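Local coordinates for protein N-acetylgalactosaminyltransferase 7 (Homo sapiens, PDB 6IWR) that is a glycosyltransferase of the polypeptide GalNAc-transferase family, pairing a GT-A type transferase domain, with a manganese ion bound, with a ricin-type beta-trefoil lectin domain, at residues A[518-522]-A[523-527]; A[200-203]-A[204-207]; A[310-313]-A[314-317]; A[337-341]-A[342-346]. All coordinates share one frame; numbering follows the deposited sequence.

Contact 1 (A[518-522]-A[523-527]); sequences QLMQY and DQCLT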
loop_
_atom_site.group_PDB
_atom_site.type_symbol
_atom_site.label_atom_id
_atom_site.label_comp_id
_atom_site.label_asym_id
_atom_site.label_seq_id
_atom_site.Cartn_x
_atom_site.Cartn_y
_atom_site.Cartn_z
ATOM N N GLN A 518 19.604 7.618 17.642
ATOM C CA GLN A 518 18.733 7.256 16.533
ATOM C C GLN A 518 17.328 7.782 16.799
ATOM O O GLN A 518 16.791 7.609 17.897
ATOM C CB GLN A 518 18.722 5.741 16.310
ATOM C CG GLN A 518 20.118 5.103 16.175
ATOM C CD GLN A 518 20.077 3.591 15.886
ATOM O OE1 GLN A 518 19.571 2.796 16.688
ATOM N NE2 GLN A 518 20.618 3.196 14.730
ATOM N N LEU A 519 16.757 8.464 15.803
ATOM C CA LEU A 519 15.376 8.930 15.844
ATOM C C LEU A 519 14.521 7.927 15.075
ATOM O O LEU A 519 14.599 7.852 13.842
ATOM C CB LEU A 519 15.254 10.322 15.232
ATOM C CG LEU A 519 14.493 11.404 15.998
ATOM C CD1 LEU A 519 14.146 12.513 15.046
ATOM C CD2 LEU A 519 13.244 10.865 16.686
ATOM N N MET A 520 13.675 7.203 15.785
ATOM C CA MET A 520 12.979 6.070 15.215
ATOM C C MET A 520 11.465 6.082 15.298
ATOM O O MET A 520 10.892 6.531 16.262
ATOM C CB MET A 520 13.505 4.809 15.874
ATOM C CG MET A 520 14.946 4.519 15.524
ATOM S SD MET A 520 15.701 3.308 16.589
ATOM C CE MET A 520 15.019 1.826 15.910
ATOM N N GLN A 521 10.831 5.585 14.251
ATOM C CA GLN A 521 9.432 5.197 14.263
ATOM C C GLN A 521 9.410 3.752 13.840
ATOM O O GLN A 521 9.962 3.412 12.814
ATOM C CB GLN A 521 8.623 6.036 13.280
ATOM C CG GLN A 521 7.157 5.655 13.167
ATOM C CD GLN A 521 6.344 6.660 12.392
ATOM O OE1 GLN A 521 6.195 6.553 11.193
ATOM N NE2 GLN A 521 5.811 7.638 13.081
ATOM N N TYR A 522 8.784 2.889 14.619
ATOM C CA TYR A 522 8.769 1.474 14.275
ATOM C C TYR A 522 10.198 0.942 14.140
ATOM O O TYR A 522 10.978 1.019 15.068
ATOM C CB TYR A 522 7.931 1.194 13.024
ATOM C CG TYR A 522 6.560 1.792 13.034
ATOM C CD1 TYR A 522 5.674 1.518 14.047
ATOM C CD2 TYR A 522 6.151 2.620 12.015
ATOM C CE1 TYR A 522 4.417 2.068 14.050
ATOM C CE2 TYR A 522 4.902 3.172 12.016
ATOM C CZ TYR A 522 4.041 2.895 13.035
ATOM O OH TYR A 522 2.791 3.446 13.019
ATOM N N ASP A 523 10.514 0.341 13.009
ATOM C CA ASP A 523 11.839 -0.158 12.742
ATOM C C ASP A 523 12.671 0.830 11.934
ATOM O O ASP A 523 13.824 0.575 11.647
ATOM C CB ASP A 523 11.749 -1.512 12.026
ATOM C CG ASP A 523 11.129 -1.405 10.651
ATOM O OD1 ASP A 523 10.050 -0.810 10.520
ATOM O OD2 ASP A 523 11.723 -1.910 9.690
ATOM N N GLN A 524 12.074 1.948 11.557
ATOM C CA GLN A 524 12.747 2.952 10.751
ATOM C C GLN A 524 13.460 4.018 11.561
ATOM O O GLN A 524 13.189 4.201 12.729
ATOM C CB GLN A 524 11.770 3.610 9.784
ATOM C CG GLN A 524 10.875 2.645 9.030
ATOM C CD GLN A 524 11.350 2.367 7.631
ATOM O OE1 GLN A 524 11.179 3.171 6.732
ATOM N NE2 GLN A 524 11.949 1.223 7.446
ATOM N N CYS A 525 14.386 4.708 10.910
ATOM C CA CYS A 525 15.063 5.875 11.466
ATOM C C CYS A 525 14.932 7.088 10.553
ATOM O O CYS A 525 14.774 6.967 9.337
ATOM C CB CYS A 525 16.544 5.598 11.704
ATOM S SG CYS A 525 16.767 4.479 12.952
ATOM N N LEU A 526 14.961 8.272 11.161
ATOM C CA LEU A 526 15.028 9.513 10.409
ATOM C C LEU A 526 16.493 9.837 10.160
ATOM O O LEU A 526 17.348 9.600 11.021
ATOM C CB LEU A 526 14.364 10.694 11.127
ATOM C CG LEU A 526 13.024 10.624 11.865
ATOM C CD1 LEU A 526 12.052 11.660 11.358
ATOM C CD2 LEU A 526 12.395 9.260 11.760
ATOM N N THR A 527 16.775 10.360 8.969
ATOM C CA THR A 527 18.106 10.816 8.605
ATOM C C THR A 527 17.954 11.975 7.635
ATOM O O THR A 527 16.842 12.426 7.352
ATOM C CB THR A 527 18.957 9.691 8.008
ATOM O OG1 THR A 527 20.134 10.262 7.432
ATOM C CG2 THR A 527 18.185 8.954 6.931
#
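Leu-519 and Leu-526 face each other across a tight beta hairpin whose corner is a type II' turn running from Gln-521 to Gln-524. Backbone hydrogen bonds define the pairing. Leu-526 N reaches Leu-519 O at 2.7 Å, and nearer the turn Gln-521 and Gln-524 form a hydrogen-bonded antiparallel pair, with Gln-521 N to Gln-524 O at 3.1 Å and Gln-524 N to Gln-521 O at 2.9 Å. Between them lies the non-hydrogen-bonded pair Met-520 and Cys-525, which adds a CA-H...O contact from Cys-525 CA to Leu-519 O (3.1 Å). Tyr-522, at the first corner position, has the positive phi (57°) that a type II' turn requires.

Apolar contacts fall on both faces. The two leucines meet through Leu-519 CD1 and Leu-526 CG, 3.9 Å apart, their side chains crossing at a slant. On the face shared by Met-520 and Cys-525, Met-520 CG and SD lie beside Cys-525 SG, with SD 4.0 Å from it.

Covalent and polar ties lead outward: Cys-525 is disulfide-bonded to Cys-540, Gln-521 NE2 donates to the backbone O of Asn-508, and Gln-524 OE1 accepts from the backbone N of Asn-493. In the antiparallel sheet of the beta-trefoil domain the hairpin lies between strand 511-514, beside 519-521, and strand 534-539, beside 524-529.

Contact 2 (A[200-203]-A[204-207]); sequences EYIK and LWNG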
loop_
_atom_site.group_PDB
_atom_site.type_symbol
_atom_site.label_atom_id
_atom_site.label_comp_id
_atom_site.label_asym_id
_atom_site.label_seq_id
_atom_site.Cartn_x
_atom_site.Cartn_y
_atom_site.Cartn_z
ATOM N N GLU A 200 -24.798 -31.056 7.131
ATOM C CA GLU A 200 -25.256 -32.177 6.322
ATOM C C GLU A 200 -24.108 -32.808 5.536
ATOM O O GLU A 200 -23.956 -34.039 5.527
ATOM C CB GLU A 200 -26.380 -31.716 5.399
ATOM C CG GLU A 200 -27.457 -32.766 5.182
ATOM C CD GLU A 200 -28.175 -33.138 6.461
ATOM O OE1 GLU A 200 -28.390 -32.252 7.329
ATOM O OE2 GLU A 200 -28.519 -34.330 6.590
ATOM N N TYR A 201 -23.270 -31.986 4.891
ATOM C CA TYR A 201 -22.129 -32.519 4.140
ATOM C C TYR A 201 -21.273 -33.434 5.010
ATOM O O TYR A 201 -20.931 -34.560 4.631
ATOM C CB TYR A 201 -21.271 -31.366 3.606
ATOM C CG TYR A 201 -20.044 -31.832 2.836
ATOM C CD1 TYR A 201 -20.151 -32.164 1.482
ATOM C CD2 TYR A 201 -18.801 -31.973 3.454
ATOM C CE1 TYR A 201 -19.067 -32.604 0.757
ATOM C CE2 TYR A 201 -17.708 -32.400 2.730
ATOM C CZ TYR A 201 -17.854 -32.717 1.369
ATOM O OH TYR A 201 -16.786 -33.160 0.618
ATOM N N ILE A 202 -20.924 -32.951 6.188
ATOM C CA ILE A 202 -19.976 -33.545 7.118
ATOM C C ILE A 202 -20.351 -34.980 7.465
ATOM O O ILE A 202 -19.500 -35.761 7.900
ATOM C CB ILE A 202 -19.910 -32.621 8.344
ATOM C CG1 ILE A 202 -18.802 -31.625 8.117
ATOM C CG2 ILE A 202 -19.738 -33.356 9.629
ATOM C CD1 ILE A 202 -17.621 -32.268 7.537
ATOM N N LYS A 203 -21.628 -35.340 7.267
ATOM C CA LYS A 203 -22.058 -36.722 7.449
ATOM C C LYS A 203 -21.298 -37.672 6.531
ATOM O O LYS A 203 -21.287 -38.885 6.766
ATOM C CB LYS A 203 -23.577 -36.826 7.232
ATOM C CG LYS A 203 -24.381 -36.231 8.397
ATOM C CD LYS A 203 -25.879 -36.357 8.250
ATOM C CE LYS A 203 -26.600 -35.324 9.098
ATOM N NZ LYS A 203 -28.089 -35.386 9.018
ATOM N N LEU A 204 -20.636 -37.129 5.509
ATOM C CA LEU A 204 -19.832 -37.915 4.578
ATOM C C LEU A 204 -18.882 -38.883 5.279
ATOM O O LEU A 204 -18.557 -39.941 4.734
ATOM C CB LEU A 204 -19.050 -36.945 3.691
ATOM C CG LEU A 204 -18.411 -37.356 2.371
ATOM C CD1 LEU A 204 -17.035 -36.692 2.288
ATOM C CD2 LEU A 204 -18.329 -38.865 2.175
ATOM N N TRP A 205 -18.407 -38.535 6.480
ATOM C CA TRP A 205 -17.345 -39.270 7.168
ATOM C C TRP A 205 -17.838 -40.001 8.418
ATOM O O TRP A 205 -17.029 -40.420 9.256
ATOM C CB TRP A 205 -16.203 -38.324 7.536
ATOM C CG TRP A 205 -15.459 -37.783 6.377
ATOM C CD1 TRP A 205 -14.584 -38.462 5.576
ATOM C CD2 TRP A 205 -15.480 -36.436 5.898
ATOM N NE1 TRP A 205 -14.083 -37.631 4.614
ATOM C CE2 TRP A 205 -14.616 -36.381 4.783
ATOM C CE3 TRP A 205 -16.160 -35.281 6.290
ATOM C CZ2 TRP A 205 -14.415 -35.220 4.048
ATOM C CZ3 TRP A 205 -15.955 -34.120 5.572
ATOM C CH2 TRP A 205 -15.085 -34.098 4.457
ATOM N N ASN A 206 -19.144 -40.137 8.584
ATOM C CA ASN A 206 -19.702 -41.061 9.566
ATOM C C ASN A 206 -19.375 -40.665 10.986
ATOM O O ASN A 206 -19.287 -41.524 11.861
ATOM C CB ASN A 206 -19.225 -42.486 9.321
ATOM C CG ASN A 206 -19.743 -43.036 8.026
ATOM O OD1 ASN A 206 -19.078 -43.820 7.356
ATOM N ND2 ASN A 206 -20.936 -42.599 7.644
ATOM N N GLY A 207 -19.221 -39.373 11.252
ATOM C CA GLY A 207 -18.930 -38.952 12.608
ATOM C C GLY A 207 -17.466 -38.755 12.907
ATOM O O GLY A 207 -17.136 -38.246 13.977
#
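Trp-205 packs back against Tyr-201 and Ile-202, one turn earlier in the chain. Its CB lies 4.2 Å from Ile-202 O, and the first torsion (chi1 -67°) sets CG beside the backbone N, from where the indole extends back along the preceding turn. CE3 passes Ile-202 O at 3.7 Å. The delta methyl of Ile-202 approaches the six-membered ring at its edge, near the ring plane, although the modelled separation is too short to be trusted in detail. Farther out, CZ3 and then CH2 meet the tyrosine: Trp-205 CH2 is 3.6 Å from Tyr-201 CE2. The ring centroids are 5.6 Å apart and the planes 76° from each other, an oblique pairing. Leu-204 CD1 covers one face of the indole toward its rim and also comes within 3.9 Å of Tyr-201 OH, as the leucine and tyrosine side chains run alongside each other. That hydroxyl is hydrogen-bonded to His-168.

Successive i to i+3 backbone bonds carry the chain through this bend. They include Leu-204 N to Tyr-201 O (2.7 Å) and Asn-206 N to Lys-203 O (3.1 Å), with a weak one from Trp-205 N to Ile-202 O between them. Lys-203 NZ forms a salt bridge with Glu-200 OE2 at 2.7 Å. Positive phi at Asn-206 and Gly-207 then redirects the chain.

The bend connects helix 197-201 to strand 209-213, within the beta-alpha-beta crossover from parallel strand 179-186. Tyr-201 and Trp-205 rest on helix 160-173, touching Met-164, while His-168 meets the indole edge-to-face.

Contact 3 (A[310-313]-A[314-317]); sequences QEKR and LRKT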
loop_
_atom_site.group_PDB
_atom_site.type_symbol
_atom_site.label_atom_id
_atom_site.label_comp_id
_atom_site.label_asym_id
_atom_site.label_seq_id
_atom_site.Cartn_x
_atom_site.Cartn_y
_atom_site.Cartn_z
ATOM N N GLN A 310 25.482 -24.919 15.381
ATOM C CA GLN A 310 25.382 -25.555 16.697
ATOM C C GLN A 310 24.315 -26.642 16.708
ATOM O O GLN A 310 24.531 -27.740 17.235
ATOM C CB GLN A 310 25.062 -24.518 17.785
ATOM C CG GLN A 310 26.053 -23.370 17.946
ATOM C CD GLN A 310 25.845 -22.264 16.934
ATOM O OE1 GLN A 310 25.035 -22.382 16.014
ATOM N NE2 GLN A 310 26.588 -21.179 17.097
ATOM N N GLU A 311 23.141 -26.350 16.151
ATOM C CA GLU A 311 22.080 -27.349 16.175
ATOM C C GLU A 311 22.428 -28.545 15.297
ATOM O O GLU A 311 22.053 -29.681 15.616
ATOM C CB GLU A 311 20.756 -26.718 15.742
ATOM C CG GLU A 311 20.250 -25.650 16.703
ATOM C CD GLU A 311 19.912 -26.203 18.070
ATOM O OE1 GLU A 311 19.340 -27.317 18.136
ATOM O OE2 GLU A 311 20.207 -25.520 19.076
ATOM N N LYS A 312 23.148 -28.313 14.192
ATOM C CA LYS A 312 23.525 -29.421 13.324
ATOM C C LYS A 312 24.563 -30.332 13.980
ATOM O O LYS A 312 24.564 -31.544 13.729
ATOM C CB LYS A 312 24.027 -28.890 11.994
ATOM C CG LYS A 312 22.971 -28.111 11.233
ATOM C CD LYS A 312 23.541 -27.470 10.006
ATOM C CE LYS A 312 22.533 -26.527 9.408
ATOM N NZ LYS A 312 23.056 -25.798 8.235
ATOM N N ARG A 313 25.441 -29.797 14.835
ATOM C CA ARG A 313 26.362 -30.708 15.510
ATOM C C ARG A 313 25.626 -31.641 16.466
ATOM O O ARG A 313 26.141 -32.712 16.804
ATOM C CB ARG A 313 27.454 -29.959 16.267
ATOM C CG ARG A 313 28.323 -30.932 17.091
ATOM C CD ARG A 313 28.658 -32.192 16.238
ATOM N NE ARG A 313 29.270 -33.292 16.984
ATOM C CZ ARG A 313 29.248 -34.574 16.607
ATOM N NH1 ARG A 313 28.622 -34.946 15.488
ATOM N NH2 ARG A 313 29.840 -35.496 17.362
ATOM N N LEU A 314 24.430 -31.249 16.915
ATOM C CA LEU A 314 23.615 -32.065 17.812
ATOM C C LEU A 314 22.859 -33.156 17.072
ATOM O O LEU A 314 22.251 -34.009 17.720
ATOM C CB LEU A 314 22.611 -31.194 18.577
ATOM C CG LEU A 314 23.056 -29.955 19.370
ATOM C CD1 LEU A 314 21.926 -29.435 20.243
ATOM C CD2 LEU A 314 24.271 -30.273 20.217
ATOM N N ARG A 315 22.888 -33.151 15.744
ATOM C CA ARG A 315 21.973 -33.925 14.923
ATOM C C ARG A 315 22.764 -34.829 13.996
ATOM O O ARG A 315 23.637 -34.360 13.271
ATOM C CB ARG A 315 21.059 -32.993 14.118
ATOM C CG ARG A 315 19.969 -32.373 14.959
ATOM C CD ARG A 315 19.382 -31.140 14.336
ATOM N NE ARG A 315 18.548 -31.455 13.197
ATOM C CZ ARG A 315 18.888 -31.246 11.929
ATOM N NH1 ARG A 315 20.062 -30.704 11.627
ATOM N NH2 ARG A 315 18.043 -31.568 10.962
ATOM N N LYS A 316 22.437 -36.120 14.002
ATOM C CA LYS A 316 23.185 -37.072 13.187
ATOM C C LYS A 316 22.834 -36.956 11.710
ATOM O O LYS A 316 23.652 -37.311 10.851
ATOM C CB LYS A 316 22.927 -38.495 13.681
ATOM C CG LYS A 316 23.533 -38.808 15.042
ATOM C CD LYS A 316 24.246 -40.153 15.054
ATOM C CE LYS A 316 25.622 -40.067 15.739
ATOM N NZ LYS A 316 25.578 -39.756 17.211
ATOM N N THR A 317 21.658 -36.412 11.408
ATOM C CA THR A 317 21.017 -36.462 10.110
ATOM C C THR A 317 20.725 -35.056 9.611
ATOM O O THR A 317 20.606 -34.125 10.403
ATOM C CB THR A 317 19.714 -37.240 10.239
ATOM O OG1 THR A 317 20.021 -38.596 10.570
ATOM C CG2 THR A 317 18.951 -37.214 8.956
#
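Lys-312 CG approaches the Arg-315 guanidinium at its edge, near the group's plane, 3.9 Å from NH1. One face of the same group carries Thr-317 O, offset toward the rim, because the chain curls round after the arginine. The Glu-311 carboxylate is less engaged locally: its OE1 is 4.0 Å from Leu-314 CD1, and OE2 forms a salt bridge with Arg-323 and a hydrogen bond with Tyr-459.

Arg-315 owes its position to a bend at chi3 (73°), which turns the guanidinium after CD has passed Glu-311 O at 3.3 Å. The guanidinium also makes three bonds to backbone carbonyls, NE to Pro-321 and NH2 to Lys-318 and Glu-320, which should restrict its rotation. Lys-312 sends its extended chain to a salt bridge with Asp-287. Leu-314 lies across the last turn, with CG 3.4 Å from Gln-310 O.

Backbone bonds span three residues here: Arg-315 N to Lys-312 O measures 3.1 Å with an N-H...O angle of 159°, and Leu-314 N to Glu-311 O is weak. A change to i to i+3 bonds is common at the C-terminal end of a helix, and here it closes helix 309-313 in the transferase domain.

Contact 4 (A[337-341]-A[342-346]); sequences EFFFE and LGLYD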
loop_
_atom_site.group_PDB
_atom_site.type_symbol
_atom_site.label_atom_id
_atom_site.label_comp_id
_atom_site.label_asym_id
_atom_site.label_seq_id
_atom_site.Cartn_x
_atom_site.Cartn_y
_atom_site.Cartn_z
ATOM N N GLU A 337 -2.769 -33.718 27.304
ATOM C CA GLU A 337 -2.656 -33.478 28.719
ATOM C C GLU A 337 -1.617 -32.418 29.014
ATOM O O GLU A 337 -1.804 -31.587 29.879
ATOM C CB GLU A 337 -2.297 -34.772 29.424
ATOM C CG GLU A 337 -3.329 -35.241 30.418
ATOM C CD GLU A 337 -2.767 -36.231 31.409
ATOM O OE1 GLU A 337 -2.096 -37.192 30.977
ATOM O OE2 GLU A 337 -3.000 -36.048 32.619
ATOM N N PHE A 338 -0.508 -32.474 28.296
ATOM C CA PHE A 338 0.583 -31.543 28.496
ATOM C C PHE A 338 0.203 -30.105 28.194
ATOM O O PHE A 338 0.506 -29.218 28.955
ATOM C CB PHE A 338 1.750 -31.953 27.626
ATOM C CG PHE A 338 2.966 -31.129 27.828
ATOM C CD1 PHE A 338 3.568 -31.062 29.056
ATOM C CD2 PHE A 338 3.506 -30.429 26.789
ATOM C CE1 PHE A 338 4.690 -30.303 29.242
ATOM C CE2 PHE A 338 4.631 -29.674 26.965
ATOM C CZ PHE A 338 5.219 -29.608 28.192
ATOM N N PHE A 339 -0.492 -29.888 27.089
ATOM C CA PHE A 339 -1.114 -28.605 26.826
ATOM C C PHE A 339 -1.999 -28.186 27.997
ATOM O O PHE A 339 -1.949 -27.036 28.443
ATOM C CB PHE A 339 -1.918 -28.675 25.534
ATOM C CG PHE A 339 -2.205 -27.345 24.950
ATOM C CD1 PHE A 339 -1.431 -26.260 25.297
ATOM C CD2 PHE A 339 -3.249 -27.173 24.061
ATOM C CE1 PHE A 339 -1.683 -25.028 24.753
ATOM C CE2 PHE A 339 -3.515 -25.942 23.513
ATOM C CZ PHE A 339 -2.728 -24.865 23.856
ATOM N N PHE A 340 -2.808 -29.108 28.532
ATOM C CA PHE A 340 -3.587 -28.716 29.704
ATOM C C PHE A 340 -2.684 -28.450 30.902
ATOM O O PHE A 340 -2.879 -27.455 31.613
ATOM C CB PHE A 340 -4.667 -29.744 30.025
ATOM C CG PHE A 340 -5.875 -29.585 29.175
ATOM C CD1 PHE A 340 -6.894 -28.714 29.540
ATOM C CD2 PHE A 340 -5.962 -30.240 27.958
ATOM C CE1 PHE A 340 -8.002 -28.527 28.720
ATOM C CE2 PHE A 340 -7.054 -30.062 27.145
ATOM C CZ PHE A 340 -8.086 -29.205 27.527
ATOM N N GLU A 341 -1.621 -29.217 31.073
ATOM C CA GLU A 341 -0.707 -28.941 32.173
ATOM C C GLU A 341 -0.113 -27.536 32.030
ATOM O O GLU A 341 0.100 -26.840 33.017
ATOM C CB GLU A 341 0.383 -30.007 32.252
ATOM C CG GLU A 341 -0.139 -31.359 32.704
ATOM C CD GLU A 341 0.936 -32.419 32.746
ATOM O OE1 GLU A 341 1.536 -32.700 31.692
ATOM O OE2 GLU A 341 1.180 -32.974 33.834
ATOM N N LEU A 342 0.203 -27.143 30.803
ATOM C CA LEU A 342 0.540 -25.760 30.486
ATOM C C LEU A 342 -0.700 -24.908 30.726
ATOM O O LEU A 342 -0.621 -23.783 31.199
ATOM C CB LEU A 342 1.055 -25.636 29.055
ATOM C CG LEU A 342 2.553 -25.872 28.824
ATOM C CD1 LEU A 342 3.239 -26.549 30.000
ATOM C CD2 LEU A 342 2.789 -26.656 27.545
ATOM N N GLY A 343 -1.847 -25.489 30.390
ATOM C CA GLY A 343 -3.152 -24.969 30.749
ATOM C C GLY A 343 -3.686 -23.590 30.426
ATOM O O GLY A 343 -4.156 -22.913 31.331
ATOM N N LEU A 344 -3.675 -23.157 29.171
ATOM C CA LEU A 344 -3.052 -23.815 28.042
ATOM C C LEU A 344 -2.467 -22.649 27.287
ATOM O O LEU A 344 -1.260 -22.459 27.219
ATOM C CB LEU A 344 -4.109 -24.476 27.164
ATOM C CG LEU A 344 -5.208 -25.332 27.791
ATOM C CD1 LEU A 344 -6.534 -24.591 27.795
ATOM C CD2 LEU A 344 -5.339 -26.629 27.015
ATOM N N TYR A 345 -3.377 -21.849 26.744
ATOM C CA TYR A 345 -3.081 -20.537 26.218
ATOM C C TYR A 345 -3.601 -19.608 27.288
ATOM O O TYR A 345 -4.747 -19.725 27.711
ATOM C CB TYR A 345 -3.871 -20.275 24.939
ATOM C CG TYR A 345 -3.163 -20.619 23.653
ATOM C CD1 TYR A 345 -1.789 -20.493 23.529
ATOM C CD2 TYR A 345 -3.878 -21.064 22.555
ATOM C CE1 TYR A 345 -1.151 -20.808 22.348
ATOM C CE2 TYR A 345 -3.247 -21.380 21.372
ATOM C CZ TYR A 345 -1.889 -21.251 21.274
ATOM O OH TYR A 345 -1.277 -21.567 20.091
ATOM N N ASP A 346 -2.759 -18.693 27.741
ATOM C CA ASP A 346 -3.152 -17.781 28.803
ATOM C C ASP A 346 -4.519 -17.243 28.419
ATOM O O ASP A 346 -4.722 -16.821 27.287
ATOM C CB ASP A 346 -2.104 -16.660 28.920
ATOM C CG ASP A 346 -2.661 -15.362 29.488
ATOM O OD1 ASP A 346 -3.679 -15.397 30.206
ATOM O OD2 ASP A 346 -2.072 -14.303 29.207
#
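The amide of Leu-342 bonds to Phe-338 O (N to O 2.8 Å, an i to i+4 helical bond), after which Gly-343, with phi at 57°, turns the chain out of the helix and a peptide modelled as cis leads into Leu-344.

Leu-344 then packs on two consecutive phenylalanines. Its CD2 sits 3.5 Å from the centroid of the Phe-340 ring, only 5° off the normal and hence over the ring centre. Its CB lies over one face of Phe-339, 3.6 Å from that centroid and displaced toward the rim. Both are CH-pi contacts. A third is made by Leu-342 CD2, 4.0 Å from the Phe-338 centroid. Phe-339 also presents its edge to the face of Tyr-345: the planes stand at 88° and the centroids 5.5 Å apart, a T-shaped pair whose leading atom is Phe-339 CZ.

Glu-341 points its carboxylate to a salt bridge with Arg-262. The exit from helix 336-342 is largely buried between two helices, with Ile-359 and Ile-363 of helix 355-365 meeting Phe-339 and Leu-342 respectively, and Ala-228 of helix 219-230 touching Phe-340 and Leu-344. Ile-334 of strand 332-335 also packs on Phe-339.

In the fold
Along the chain the order is contact 2, contact 3, contact 4, contact 1, and none touches another. The first three belong to the transferase part, built round a mixed sheet: contact 2 leads into its strand 209-213, contact 3 into strand 322-323, and contact 4 follows strand 332-335. Centres of contacts 2 and 4, and of 3 and 4, are about 30 Å apart, against about 45 Å for 2 and 3. Tyr-345 of contact 4 has its side chain about 12 Å from the manganese ion. Contact 1 belongs to the separate beta-trefoil lectin domain, so its hairpin is remote from the three helix ends, with nearest atoms about 23 Å or more apart.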